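Local coordinates for Tle cognate immunity protein 4 C-terminal domain-containing protein (Pseudomonas aeruginosa PAO1, PDB 4R1D) that probably neutralises the H2-T6SS lipase effector Tle4 by forming a complex with it, so protecting the bacterium from its own toxin, at residues Q246-E249 with T253-N256; R194-V199 with L212-H217; K91-D96 with D117-A122; T4-H9 with W288-D293; E140-P145 with H151-G156. All coordinates share one frame; numbering follows the deposited sequence.

How the contacts relate
The N terminus enters at residues 4-9, whose partner 288-293 lies close to the end of the modelled chain. Contact 4 therefore closes by far the longest loop, and the other four contacts fall within it. They follow one another without crossing: contact 3, then contact 5, contact 2 and contact 1. Contact 3 packs helix 119-132 on strand 92-100 in the Tli4 N-terminal domain. Contact 5 folds the 140-145 loop onto strand 152-155 and meets contact 4 where Ile-141 packs on Thr-8. Contact 2 joins helix 191-205 to strand 209-214. It meets contact 4 through the Arg-213 to Asp-289 salt bridge. Contact 1 closes the loop between strands 236-245 and 256-263.

Contact 1 (Q246-E249 with T253-N256); sequences QGKE and TEPN
The backbones of Gly-247 and Asn-256 come closest, with CA atoms 3.9 Å apart, and a backbone hydrogen bond from Lys-248 N to Glu-254 O (2.8 Å) ties the two sides of the loop. Gly-247 CA lies close to the Glu-254 and Pro-255 carbonyl oxygens and makes a CA-H...O contact with each.

Asn-256 makes the side-chain bond. Its ND2 donates to Gln-246 O at 3.0 Å, with an N-H...O angle of 166°. The oxygen lies in the amide plane of Asn-256, but the donor sits above the Gln-246 carbonyl plane. CG is anti to the backbone N (chi1 175°), which turns the amide to Gln-246. Glu-244 OE2 also accepts from ND2, so two oxygens hold the amide.

Lys-248 and Glu-254 meet through their aliphatic parts. Lys-248 CG lies 3.9 Å from Glu-254 CB. The lysine chain bends at chi2 and carries NZ away, so the opposite charges do not touch.

This is the connection between antiparallel strands 236-245 and 256-263. Gln-246 NE2 bonds to Glu-187 O, and the Asn-256 backbone pairs with Ser-183 at the end of the adjacent strand 176-183.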
# COMPACT_ATOMS: atom_id res chain seq x y z
N GLN B 246 17.81 4.40 19.39
CA GLN B 246 17.14 5.53 18.75
C GLN B 246 17.95 6.17 17.61
O GLN B 246 17.40 6.49 16.55
CB GLN B 246 16.72 6.59 19.78
CG GLN B 246 15.89 7.73 19.19
CD GLN B 246 15.08 8.48 20.25
OE1 GLN B 246 15.23 8.23 21.45
NE2 GLN B 246 14.23 9.39 19.81
N GLY B 247 19.25 6.34 17.83
CA GLY B 247 20.12 6.94 16.83
C GLY B 247 20.46 8.39 17.13
O GLY B 247 19.78 9.05 17.92
N LYS B 248 21.52 8.88 16.49
CA LYS B 248 21.94 10.27 16.61
C LYS B 248 21.94 10.86 15.22
O LYS B 248 22.16 10.15 14.25
CB LYS B 248 23.36 10.36 17.17
CG LYS B 248 23.60 9.62 18.47
CD LYS B 248 22.94 10.33 19.65
CE LYS B 248 23.40 9.72 20.97
NZ LYS B 248 22.63 10.27 22.12
N GLU B 249 21.71 12.16 15.12
CA GLU B 249 21.68 12.83 13.82
C GLU B 249 23.05 12.88 13.15
O GLU B 249 24.07 13.07 13.81
CB GLU B 249 21.10 14.24 13.96
CG GLU B 249 19.75 14.23 14.67
CD GLU B 249 18.93 15.48 14.40
OE1 GLU B 249 17.69 15.40 14.55
OE2 GLU B 249 19.52 16.53 14.05
N THR B 253 27.91 5.75 12.53
CA THR B 253 28.12 4.63 13.44
C THR B 253 27.15 4.62 14.61
O THR B 253 27.12 3.68 15.39
CB THR B 253 29.58 4.59 13.98
OG1 THR B 253 29.87 5.80 14.71
CG2 THR B 253 30.56 4.46 12.81
N GLU B 254 26.34 5.67 14.71
CA GLU B 254 25.28 5.69 15.70
C GLU B 254 23.95 5.97 15.03
O GLU B 254 23.23 6.87 15.45
CB GLU B 254 25.57 6.76 16.75
CG GLU B 254 27.02 6.80 17.19
CD GLU B 254 27.36 8.09 17.91
OE1 GLU B 254 27.79 9.06 17.23
OE2 GLU B 254 27.20 8.13 19.14
N PRO B 255 23.63 5.21 13.97
CA PRO B 255 22.35 5.47 13.29
C PRO B 255 21.23 4.85 14.10
O PRO B 255 21.47 4.22 15.13
CB PRO B 255 22.52 4.72 11.97
CG PRO B 255 23.37 3.55 12.32
CD PRO B 255 24.35 4.07 13.38
N ASN B 256 19.99 5.02 13.65
CA ASN B 256 18.91 4.26 14.24
C ASN B 256 19.17 2.79 13.91
O ASN B 256 19.54 2.46 12.79
CB ASN B 256 17.58 4.71 13.66
CG ASN B 256 16.44 3.87 14.15
OD1 ASN B 256 16.01 2.93 13.47
ND2 ASN B 256 15.93 4.18 15.34

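Contact 2 (R194-V199 with L212-H217); sequences RVDGFV and LRKGKH
Asp-196 and Lys-214 form a salt bridge between a helix and a strand that is outermost within this chain. Helix 191-205 carries the aspartate, and strand 209-214 carries the lysine. The two backbones stay well apart, with the CA atoms of Asp-196 and Lys-214 9.7 Å from each other. The long, extended lysine does the bridging at the protein surface.

The ionic contact is a single-oxygen one. Lys-214 NZ donates to Asp-196 OD1 at 2.9 Å, while Asp-196 OD2 is 4.1 Å from the same nitrogen. The lysine leaves the strand with CG anti to the backbone N (chi1 169°) and stays extended to its tip. Full extension lets it span the gap. The two side chains meet at about a right angle.

Further hydrogen bonds reach the same oxygen. Asp-196 OD1 is bonded to Tyr-227 OH of strand 225-233, and only weakly to Gln-200 NE2 of its own helix. All of these partners gather on OD1.

Packing involves the same tyrosine. Tyr-227 is also touched by Val-195, Val-199 and the lysine side chain. In the strand itself, Leu-212 and Arg-213 both face Leu-228 and make a classic beta bulge. Helix 191-205 also meets the Tle4 chain of the complex, where Arg-194 NH1 bonds to Trp-96 O of that chain.

At the bridge, Lys-214 NZ meets Asp-196 OD1 from above the carboxylate plane, 69° out of it.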
# COMPACT_ATOMS: atom_id res chain seq x y z
N ARG B 194 6.90 4.35 22.44
CA ARG B 194 6.12 4.22 21.22
C ARG B 194 5.07 3.11 21.28
O ARG B 194 3.90 3.32 20.92
CB ARG B 194 7.06 3.96 20.03
CG ARG B 194 6.38 3.67 18.71
CD ARG B 194 7.42 3.22 17.66
NE ARG B 194 8.62 4.04 17.74
CZ ARG B 194 9.86 3.55 17.65
NH1 ARG B 194 10.05 2.26 17.46
NH2 ARG B 194 10.91 4.37 17.76
N VAL B 195 5.49 1.94 21.73
CA VAL B 195 4.65 0.75 21.62
C VAL B 195 3.89 0.38 22.88
O VAL B 195 3.03 -0.49 22.83
CB VAL B 195 5.46 -0.51 21.23
CG1 VAL B 195 6.18 -0.31 19.94
CG2 VAL B 195 6.42 -0.89 22.35
N ASP B 196 4.21 1.00 24.00
CA ASP B 196 3.65 0.56 25.27
C ASP B 196 2.12 0.60 25.30
O ASP B 196 1.48 -0.35 25.75
CB ASP B 196 4.22 1.33 26.45
CG ASP B 196 3.80 0.73 27.77
OD1 ASP B 196 4.27 -0.38 28.09
OD2 ASP B 196 2.99 1.35 28.47
N GLY B 197 1.54 1.70 24.82
CA GLY B 197 0.09 1.81 24.75
C GLY B 197 -0.52 0.60 24.06
O GLY B 197 -1.43 -0.04 24.60
N PHE B 198 -0.02 0.29 22.86
CA PHE B 198 -0.57 -0.81 22.08
C PHE B 198 -0.38 -2.13 22.82
O PHE B 198 -1.29 -2.95 22.88
CB PHE B 198 0.05 -0.88 20.69
CG PHE B 198 -0.69 -1.80 19.75
CD1 PHE B 198 -0.20 -3.06 19.46
CD2 PHE B 198 -1.90 -1.41 19.20
CE1 PHE B 198 -0.88 -3.91 18.61
CE2 PHE B 198 -2.60 -2.26 18.35
CZ PHE B 198 -2.08 -3.51 18.06
N VAL B 199 0.82 -2.35 23.36
CA VAL B 199 1.06 -3.57 24.12
C VAL B 199 0.12 -3.70 25.32
O VAL B 199 -0.47 -4.76 25.53
CB VAL B 199 2.53 -3.69 24.59
CG1 VAL B 199 2.69 -4.93 25.45
CG2 VAL B 199 3.47 -3.74 23.38
N LEU B 212 7.26 -10.82 28.12
CA LEU B 212 8.37 -11.62 28.65
C LEU B 212 9.45 -10.74 29.24
O LEU B 212 10.15 -11.15 30.17
CB LEU B 212 8.97 -12.53 27.57
CG LEU B 212 8.05 -13.56 26.92
CD1 LEU B 212 8.79 -14.38 25.88
CD2 LEU B 212 7.44 -14.47 27.98
N ARG B 213 9.60 -9.54 28.69
CA ARG B 213 10.70 -8.67 29.07
C ARG B 213 10.47 -7.26 28.56
O ARG B 213 9.97 -7.05 27.46
CB ARG B 213 12.00 -9.23 28.48
CG ARG B 213 13.18 -9.23 29.42
CD ARG B 213 14.48 -9.43 28.63
NE ARG B 213 14.89 -10.83 28.51
CZ ARG B 213 15.83 -11.25 27.67
NH1 ARG B 213 16.43 -10.38 26.86
NH2 ARG B 213 16.17 -12.53 27.63
N LYS B 214 10.84 -6.27 29.37
CA LYS B 214 10.77 -4.88 28.95
C LYS B 214 11.82 -4.08 29.70
O LYS B 214 11.81 -4.03 30.92
CB LYS B 214 9.38 -4.29 29.22
CG LYS B 214 9.32 -2.77 29.05
CD LYS B 214 7.94 -2.20 29.35
CE LYS B 214 7.93 -0.70 29.14
NZ LYS B 214 6.69 -0.06 29.66
N GLY B 215 12.72 -3.44 28.96
CA GLY B 215 13.71 -2.59 29.59
C GLY B 215 14.94 -2.38 28.74
O GLY B 215 14.90 -2.55 27.53
N LYS B 216 16.04 -2.02 29.39
CA LYS B 216 17.29 -1.76 28.68
C LYS B 216 17.98 -3.05 28.26
O LYS B 216 17.91 -4.06 28.96
CB LYS B 216 18.23 -0.92 29.55
CG LYS B 216 17.59 0.36 30.05
CD LYS B 216 18.63 1.30 30.63
CE LYS B 216 17.99 2.63 31.03
NZ LYS B 216 19.00 3.54 31.64
N HIS B 217 18.63 -2.99 27.11
CA HIS B 217 19.43 -4.11 26.60
C HIS B 217 20.59 -3.53 25.83
O HIS B 217 20.64 -3.59 24.60
CB HIS B 217 18.60 -5.06 25.73
CG HIS B 217 19.34 -6.30 25.33
ND1 HIS B 217 18.70 -7.47 25.00
CD2 HIS B 217 20.66 -6.55 25.22
CE1 HIS B 217 19.59 -8.39 24.69
NE2 HIS B 217 20.80 -7.86 24.82

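Contact 3 (K91-D96 with D117-A122); sequences KTYLLD and DREQHA
Leu-95 and Ala-122 make the apolar part of this contact, where both side chains are buried. Leu-95 CD2 reaches Ala-122 CB at 4.2 Å. The leucine CG is anti to the backbone N (chi1 176°), and the CD2 branch does the touching. Val-114 touches both residues, and Leu-82 touches Leu-95.

The arrangement is an alpha-helix packed across the face of an antiparallel sheet. Helix 119-132 begins just after Arg-118, its N-cap residue, and lies over strand 92-100. Ala-122 N already bonds back to Arg-118 O in the first turn.

Towards the start of the helix the contact is polar and water-mediated. Tyr-93 and Glu-119 cross at about a right angle, with ring and carboxylate planes 80° apart. Tyr-93 CE2 is 3.7 Å from Glu-119 OE1. Water 2 joins the two groups: Tyr-93 OH donates to it, and it donates to Glu-119 OE1 at 2.6 Å. This water lies at the ring edge, in plane. Arg-70 holds Glu-119 OE2 in a salt bridge. Water 1 lies 2.9 Å from Lys-91 O, to which it probably donates, and accepts from Asp-117 N. Lys-91 NZ also forms a salt bridge with Glu-405 of the neighbouring Tle4 chain.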
# COMPACT_ATOMS: atom_id res chain seq x y z
N LYS B 91 9.82 18.70 -12.63
CA LYS B 91 10.78 19.08 -11.59
C LYS B 91 11.77 17.99 -11.21
O LYS B 91 12.76 18.26 -10.52
CB LYS B 91 10.04 19.56 -10.35
CG LYS B 91 9.01 20.62 -10.69
CD LYS B 91 8.47 21.30 -9.45
CE LYS B 91 7.54 22.46 -9.81
NZ LYS B 91 6.14 22.01 -10.09
N THR B 92 11.50 16.76 -11.65
CA THR B 92 12.34 15.62 -11.28
C THR B 92 12.65 14.72 -12.45
O THR B 92 11.81 14.50 -13.34
CB THR B 92 11.71 14.76 -10.15
OG1 THR B 92 10.47 14.20 -10.60
CG2 THR B 92 11.48 15.60 -8.89
N TYR B 93 13.88 14.21 -12.44
CA TYR B 93 14.35 13.21 -13.38
C TYR B 93 14.38 11.87 -12.68
O TYR B 93 14.33 11.78 -11.45
CB TYR B 93 15.80 13.51 -13.77
CG TYR B 93 16.06 14.85 -14.42
CD1 TYR B 93 15.30 15.29 -15.49
CD2 TYR B 93 17.10 15.65 -13.97
CE1 TYR B 93 15.57 16.53 -16.09
CE2 TYR B 93 17.37 16.87 -14.56
CZ TYR B 93 16.60 17.30 -15.61
OH TYR B 93 16.89 18.53 -16.19
N LEU B 94 14.49 10.81 -13.48
CA LEU B 94 14.93 9.52 -13.00
C LEU B 94 16.38 9.40 -13.43
O LEU B 94 16.70 9.59 -14.61
CB LEU B 94 14.12 8.43 -13.68
CG LEU B 94 14.29 7.00 -13.18
CD1 LEU B 94 13.97 6.91 -11.69
CD2 LEU B 94 13.40 6.08 -14.00
N LEU B 95 17.26 9.12 -12.47
CA LEU B 95 18.66 8.85 -12.77
C LEU B 95 18.95 7.39 -12.45
O LEU B 95 18.93 6.98 -11.29
CB LEU B 95 19.57 9.77 -11.96
CG LEU B 95 21.07 9.51 -12.11
CD1 LEU B 95 21.48 9.61 -13.57
CD2 LEU B 95 21.87 10.47 -11.24
N ASP B 96 19.18 6.61 -13.50
CA ASP B 96 19.44 5.18 -13.38
C ASP B 96 20.95 4.94 -13.48
O ASP B 96 21.49 4.91 -14.59
CB ASP B 96 18.70 4.46 -14.50
CG ASP B 96 18.65 2.95 -14.32
OD1 ASP B 96 19.08 2.48 -13.26
OD2 ASP B 96 18.15 2.26 -15.24
N ASP B 117 16.96 20.89 -10.57
CA ASP B 117 17.86 21.93 -10.09
C ASP B 117 18.92 21.39 -9.13
O ASP B 117 19.69 22.15 -8.53
CB ASP B 117 17.09 23.10 -9.47
CG ASP B 117 16.40 22.73 -8.17
OD1 ASP B 117 16.42 21.54 -7.79
OD2 ASP B 117 15.82 23.64 -7.54
N ARG B 118 18.98 20.06 -9.00
CA ARG B 118 20.03 19.43 -8.21
C ARG B 118 20.89 18.48 -9.03
O ARG B 118 21.62 17.66 -8.47
CB ARG B 118 19.42 18.66 -7.03
CG ARG B 118 18.68 19.56 -6.06
CD ARG B 118 18.27 18.81 -4.81
NE ARG B 118 17.32 19.60 -4.04
CZ ARG B 118 17.30 19.65 -2.72
NH1 ARG B 118 18.19 18.97 -2.01
NH2 ARG B 118 16.38 20.39 -2.11
N GLU B 119 20.82 18.61 -10.35
CA GLU B 119 21.48 17.66 -11.24
C GLU B 119 22.99 17.53 -11.02
O GLU B 119 23.51 16.42 -10.97
CB GLU B 119 21.19 17.96 -12.71
CG GLU B 119 21.76 16.89 -13.65
CD GLU B 119 21.55 17.19 -15.12
OE1 GLU B 119 20.78 18.11 -15.45
OE2 GLU B 119 22.16 16.48 -15.95
N GLN B 120 23.68 18.66 -10.93
CA GLN B 120 25.13 18.63 -10.77
C GLN B 120 25.51 17.93 -9.47
O GLN B 120 26.50 17.19 -9.41
CB GLN B 120 25.71 20.05 -10.76
CG GLN B 120 25.47 20.85 -12.03
CD GLN B 120 25.76 22.34 -11.83
OE1 GLN B 120 24.87 23.12 -11.46
NE2 GLN B 120 27.01 22.73 -12.07
N HIS B 121 24.73 18.19 -8.43
CA HIS B 121 24.98 17.57 -7.13
C HIS B 121 24.82 16.06 -7.21
O HIS B 121 25.65 15.31 -6.70
CB HIS B 121 24.04 18.14 -6.07
CG HIS B 121 24.20 17.48 -4.73
ND1 HIS B 121 25.39 17.48 -4.04
CD2 HIS B 121 23.32 16.77 -3.98
CE1 HIS B 121 25.24 16.81 -2.91
NE2 HIS B 121 23.99 16.37 -2.85
N ALA B 122 23.74 15.61 -7.85
CA ALA B 122 23.53 14.18 -8.06
C ALA B 122 24.71 13.57 -8.82
O ALA B 122 25.19 12.49 -8.48
CB ALA B 122 22.24 13.94 -8.82
O HOH W 1 13.90 20.82 -9.70
O HOH W 2 19.14 20.01 -14.79

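Contact 4 (T4-H9 with W288-D293); sequences TGWITH and WDTIVD
The Trp-6 indole meets the helix through its six-membered ring, and both Thr-290 and Ile-291 approach it obliquely. Thr-4 O lies at the indole edge, in plane.

Across the contact, Thr-290 comes nearest. Its methyl, CG2, is 3.5 Å from Trp-6 CH2 and 3.7 Å from Trp-6 CZ3. CG2 stands anti to the backbone N, while OG1 stands beside that N (chi1 -56°). The methyl is thereby presented to the indole, and the hydroxyl bonds to Glu-286 O one turn back in the helix. The polar end is thus satisfied without the tryptophan.

Ile-291 adds a second apolar touch. Its CG1 lies 4.0 Å from Trp-6 CZ3, and the two side chains cross at about a right angle. The contact is small, with 115 Å² buried in all, and is made by three side chains.

It joins the N-terminal segment to a helix near the end of the modelled chain. Trp-6 comes just before strand 7-11 and also packs on Asp-17 and Pro-19. Thr-290 is touched by Met-1 and Lys-3 as well, so the first residues of the chain run close to the helix. Ile-291 reaches Ile-16 and Leu-18, so helix 281-292 rests against strand 14-18. On another side of that helix, Trp-288 and Val-292 pack on strands 236-245 and 256-263, with Val-292 CG2 over the centre of one face of the Trp-288 ring.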
# COMPACT_ATOMS: atom_id res chain seq x y z
N THR B 4 28.95 -22.65 17.72
CA THR B 4 29.80 -23.42 16.82
C THR B 4 29.30 -23.30 15.39
O THR B 4 28.15 -23.62 15.09
CB THR B 4 29.87 -24.90 17.23
OG1 THR B 4 30.57 -25.03 18.47
CG2 THR B 4 30.60 -25.71 16.16
N GLY B 5 30.16 -22.79 14.51
CA GLY B 5 29.81 -22.67 13.10
C GLY B 5 29.06 -21.40 12.73
O GLY B 5 28.81 -21.15 11.55
N TRP B 6 28.68 -20.60 13.73
CA TRP B 6 28.02 -19.32 13.43
C TRP B 6 28.91 -18.46 12.56
O TRP B 6 30.14 -18.57 12.61
CB TRP B 6 27.63 -18.58 14.71
CG TRP B 6 26.42 -19.13 15.37
CD1 TRP B 6 26.10 -20.45 15.53
CD2 TRP B 6 25.34 -18.38 15.93
NE1 TRP B 6 24.88 -20.57 16.18
CE2 TRP B 6 24.40 -19.31 16.43
CE3 TRP B 6 25.07 -17.02 16.06
CZ2 TRP B 6 23.21 -18.91 17.05
CZ3 TRP B 6 23.90 -16.63 16.68
CH2 TRP B 6 22.99 -17.57 17.17
N ILE B 7 28.30 -17.60 11.76
CA ILE B 7 29.01 -16.77 10.79
C ILE B 7 28.85 -15.29 11.11
O ILE B 7 27.73 -14.80 11.32
CB ILE B 7 28.48 -17.02 9.36
CG1 ILE B 7 28.65 -18.50 8.98
CG2 ILE B 7 29.16 -16.12 8.34
CD1 ILE B 7 27.94 -18.88 7.69
N THR B 8 29.97 -14.57 11.15
CA THR B 8 29.94 -13.12 11.34
C THR B 8 29.74 -12.43 9.99
O THR B 8 30.53 -12.62 9.06
CB THR B 8 31.25 -12.62 11.99
OG1 THR B 8 31.38 -13.18 13.30
CG2 THR B 8 31.29 -11.10 12.06
N HIS B 9 28.66 -11.65 9.88
CA HIS B 9 28.27 -11.01 8.64
C HIS B 9 28.48 -9.50 8.74
O HIS B 9 28.29 -8.91 9.80
CB HIS B 9 26.79 -11.27 8.34
CG HIS B 9 26.45 -12.70 8.09
ND1 HIS B 9 26.46 -13.26 6.84
CD2 HIS B 9 26.07 -13.68 8.94
CE1 HIS B 9 26.12 -14.54 6.92
NE2 HIS B 9 25.87 -14.82 8.19
N TRP B 288 17.29 -15.14 20.49
CA TRP B 288 17.22 -13.68 20.50
C TRP B 288 18.45 -13.01 21.14
O TRP B 288 19.12 -12.20 20.52
CB TRP B 288 15.94 -13.27 21.23
CG TRP B 288 15.82 -11.80 21.55
CD1 TRP B 288 15.96 -11.23 22.78
CD2 TRP B 288 15.50 -10.74 20.65
NE1 TRP B 288 15.76 -9.87 22.70
CE2 TRP B 288 15.47 -9.55 21.40
CE3 TRP B 288 15.23 -10.69 19.27
CZ2 TRP B 288 15.17 -8.31 20.82
CZ3 TRP B 288 14.94 -9.45 18.70
CH2 TRP B 288 14.92 -8.28 19.47
N ASP B 289 18.73 -13.35 22.39
CA ASP B 289 19.87 -12.76 23.09
C ASP B 289 21.18 -13.02 22.38
O ASP B 289 22.04 -12.14 22.28
CB ASP B 289 19.96 -13.25 24.53
CG ASP B 289 18.93 -12.63 25.44
OD1 ASP B 289 18.55 -11.47 25.19
OD2 ASP B 289 18.49 -13.29 26.40
N THR B 290 21.35 -14.24 21.90
CA THR B 290 22.61 -14.61 21.26
C THR B 290 22.86 -13.76 20.00
O THR B 290 23.96 -13.23 19.80
CB THR B 290 22.65 -16.12 20.94
OG1 THR B 290 22.43 -16.85 22.15
CG2 THR B 290 24.01 -16.52 20.34
N ILE B 291 21.83 -13.60 19.18
CA ILE B 291 21.96 -12.75 18.00
C ILE B 291 22.16 -11.27 18.34
O ILE B 291 23.07 -10.63 17.84
CB ILE B 291 20.74 -12.89 17.06
CG1 ILE B 291 20.70 -14.28 16.43
CG2 ILE B 291 20.82 -11.85 15.96
CD1 ILE B 291 19.47 -14.52 15.59
N VAL B 292 21.29 -10.73 19.19
CA VAL B 292 21.34 -9.30 19.50
C VAL B 292 22.66 -8.94 20.17
O VAL B 292 23.27 -7.93 19.85
CB VAL B 292 20.13 -8.88 20.37
CG1 VAL B 292 20.34 -7.50 20.98
CG2 VAL B 292 18.84 -8.92 19.52
N ASP B 293 23.12 -9.79 21.07
CA ASP B 293 24.37 -9.50 21.78
C ASP B 293 25.59 -9.55 20.86
O ASP B 293 26.68 -9.14 21.26
CB ASP B 293 24.54 -10.45 22.97
CG ASP B 293 23.64 -10.09 24.13
OD1 ASP B 293 23.25 -8.91 24.28
OD2 ASP B 293 23.30 -11.01 24.91

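Contact 5 (E140-P145 with H151-G156); sequences EIPSEP and HAYIAG
Tyr-153 meets Pro-142 over one face and Glu-144 at its edge, where a loop folds back over an antiparallel three-stranded sheet. Its strand, 152-155, lies between 133-135 and 146-149. The proline makes a CH-pi contact. Pro-142 CB sits 4.1 Å from the Tyr-153 ring centroid, 13° off the normal. Pro-142 CG lies 3.7 Å from Tyr-153 CD1. The two side chains run past each other in opposite directions.

Glu-144 and Tyr-153 cross at about a right angle, and the carboxylate and ring planes are 70° apart. Tyr-153 OH donates to Glu-144 OE1. The modelled length, 2.4 Å, is unusually short and should be read with caution. The glutamate is extended, and this brings its end to the hydroxyl. OE2 of Glu-144 rests 3.5 Å from Ala-155 CB. Arg-134 of the next strand makes a long, weak ion pair with OE1. Tyr-153 CG sits between the backbone N and the carbonyl carbon (chi1 65°), and its CB is directed to the loop.

Arg-298 bonds to the Pro-142 and Glu-144 carbonyl oxygens. Beyond the tyrosine, Gly-156 N donates to Pro-145 O at 3.1 Å, from above the carbonyl plane.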
# COMPACT_ATOMS: atom_id res chain seq x y z
N GLU B 140 34.26 -11.42 3.60
CA GLU B 140 35.44 -10.67 4.00
C GLU B 140 35.04 -9.45 4.83
O GLU B 140 34.17 -8.68 4.42
CB GLU B 140 36.23 -10.23 2.78
CG GLU B 140 37.52 -9.52 3.11
CD GLU B 140 38.27 -9.04 1.88
OE1 GLU B 140 37.69 -9.05 0.77
OE2 GLU B 140 39.44 -8.66 2.02
N ILE B 141 35.68 -9.28 5.98
CA ILE B 141 35.43 -8.15 6.86
C ILE B 141 36.46 -7.05 6.64
O ILE B 141 37.62 -7.20 7.01
CB ILE B 141 35.48 -8.59 8.33
CG1 ILE B 141 34.50 -9.73 8.58
CG2 ILE B 141 35.24 -7.40 9.28
CD1 ILE B 141 34.49 -10.27 10.02
N PRO B 142 36.06 -5.93 6.02
CA PRO B 142 37.03 -4.89 5.70
C PRO B 142 37.55 -4.17 6.94
O PRO B 142 36.77 -3.85 7.84
CB PRO B 142 36.23 -3.91 4.83
CG PRO B 142 35.06 -4.72 4.33
CD PRO B 142 34.74 -5.67 5.43
N SER B 143 38.85 -3.91 7.00
CA SER B 143 39.39 -3.13 8.09
C SER B 143 39.36 -1.64 7.76
O SER B 143 39.50 -0.80 8.64
CB SER B 143 40.83 -3.58 8.42
OG SER B 143 41.68 -3.36 7.32
N GLU B 144 39.17 -1.31 6.48
CA GLU B 144 38.98 0.07 6.05
C GLU B 144 37.55 0.53 6.40
O GLU B 144 36.63 -0.27 6.40
CB GLU B 144 39.21 0.20 4.54
CG GLU B 144 38.71 1.50 3.91
CD GLU B 144 39.12 1.67 2.44
OE1 GLU B 144 39.24 0.67 1.71
OE2 GLU B 144 39.31 2.83 2.01
N PRO B 145 37.38 1.82 6.73
CA PRO B 145 36.04 2.36 6.99
C PRO B 145 35.16 2.27 5.75
O PRO B 145 35.66 2.41 4.63
CB PRO B 145 36.30 3.84 7.31
CG PRO B 145 37.73 3.88 7.77
CD PRO B 145 38.44 2.82 6.98
N HIS B 151 29.08 -8.14 -1.88
CA HIS B 151 30.32 -8.24 -2.65
C HIS B 151 31.18 -6.98 -2.68
O HIS B 151 32.14 -6.90 -3.45
CB HIS B 151 30.01 -8.65 -4.09
CG HIS B 151 29.25 -9.94 -4.21
ND1 HIS B 151 29.84 -11.17 -4.07
CD2 HIS B 151 27.94 -10.17 -4.46
CE1 HIS B 151 28.93 -12.12 -4.22
NE2 HIS B 151 27.76 -11.54 -4.45
N ALA B 152 30.86 -6.00 -1.86
CA ALA B 152 31.62 -4.76 -1.89
C ALA B 152 31.41 -3.92 -0.65
O ALA B 152 30.68 -4.29 0.27
CB ALA B 152 31.26 -3.97 -3.15
N TYR B 153 32.08 -2.77 -0.62
CA TYR B 153 31.77 -1.75 0.37
C TYR B 153 32.05 -0.37 -0.18
O TYR B 153 32.93 -0.18 -1.01
CB TYR B 153 32.54 -1.98 1.67
CG TYR B 153 34.04 -1.84 1.55
CD1 TYR B 153 34.83 -2.89 1.08
CD2 TYR B 153 34.68 -0.67 1.95
CE1 TYR B 153 36.21 -2.76 0.99
CE2 TYR B 153 36.05 -0.54 1.87
CZ TYR B 153 36.81 -1.58 1.39
OH TYR B 153 38.17 -1.42 1.32
N ILE B 154 31.28 0.59 0.29
CA ILE B 154 31.46 1.97 -0.12
C ILE B 154 32.48 2.57 0.83
O ILE B 154 32.18 2.80 2.00
CB ILE B 154 30.12 2.72 -0.09
CG1 ILE B 154 29.11 1.99 -0.97
CG2 ILE B 154 30.32 4.17 -0.54
CD1 ILE B 154 27.68 2.48 -0.83
N ALA B 155 33.69 2.78 0.34
CA ALA B 155 34.79 3.18 1.22
C ALA B 155 34.65 4.63 1.68
O ALA B 155 34.15 5.48 0.94
CB ALA B 155 36.13 2.97 0.52
N GLY B 156 35.09 4.90 2.90
CA GLY B 156 35.07 6.25 3.43
C GLY B 156 34.26 6.35 4.70
O GLY B 156 33.63 5.39 5.15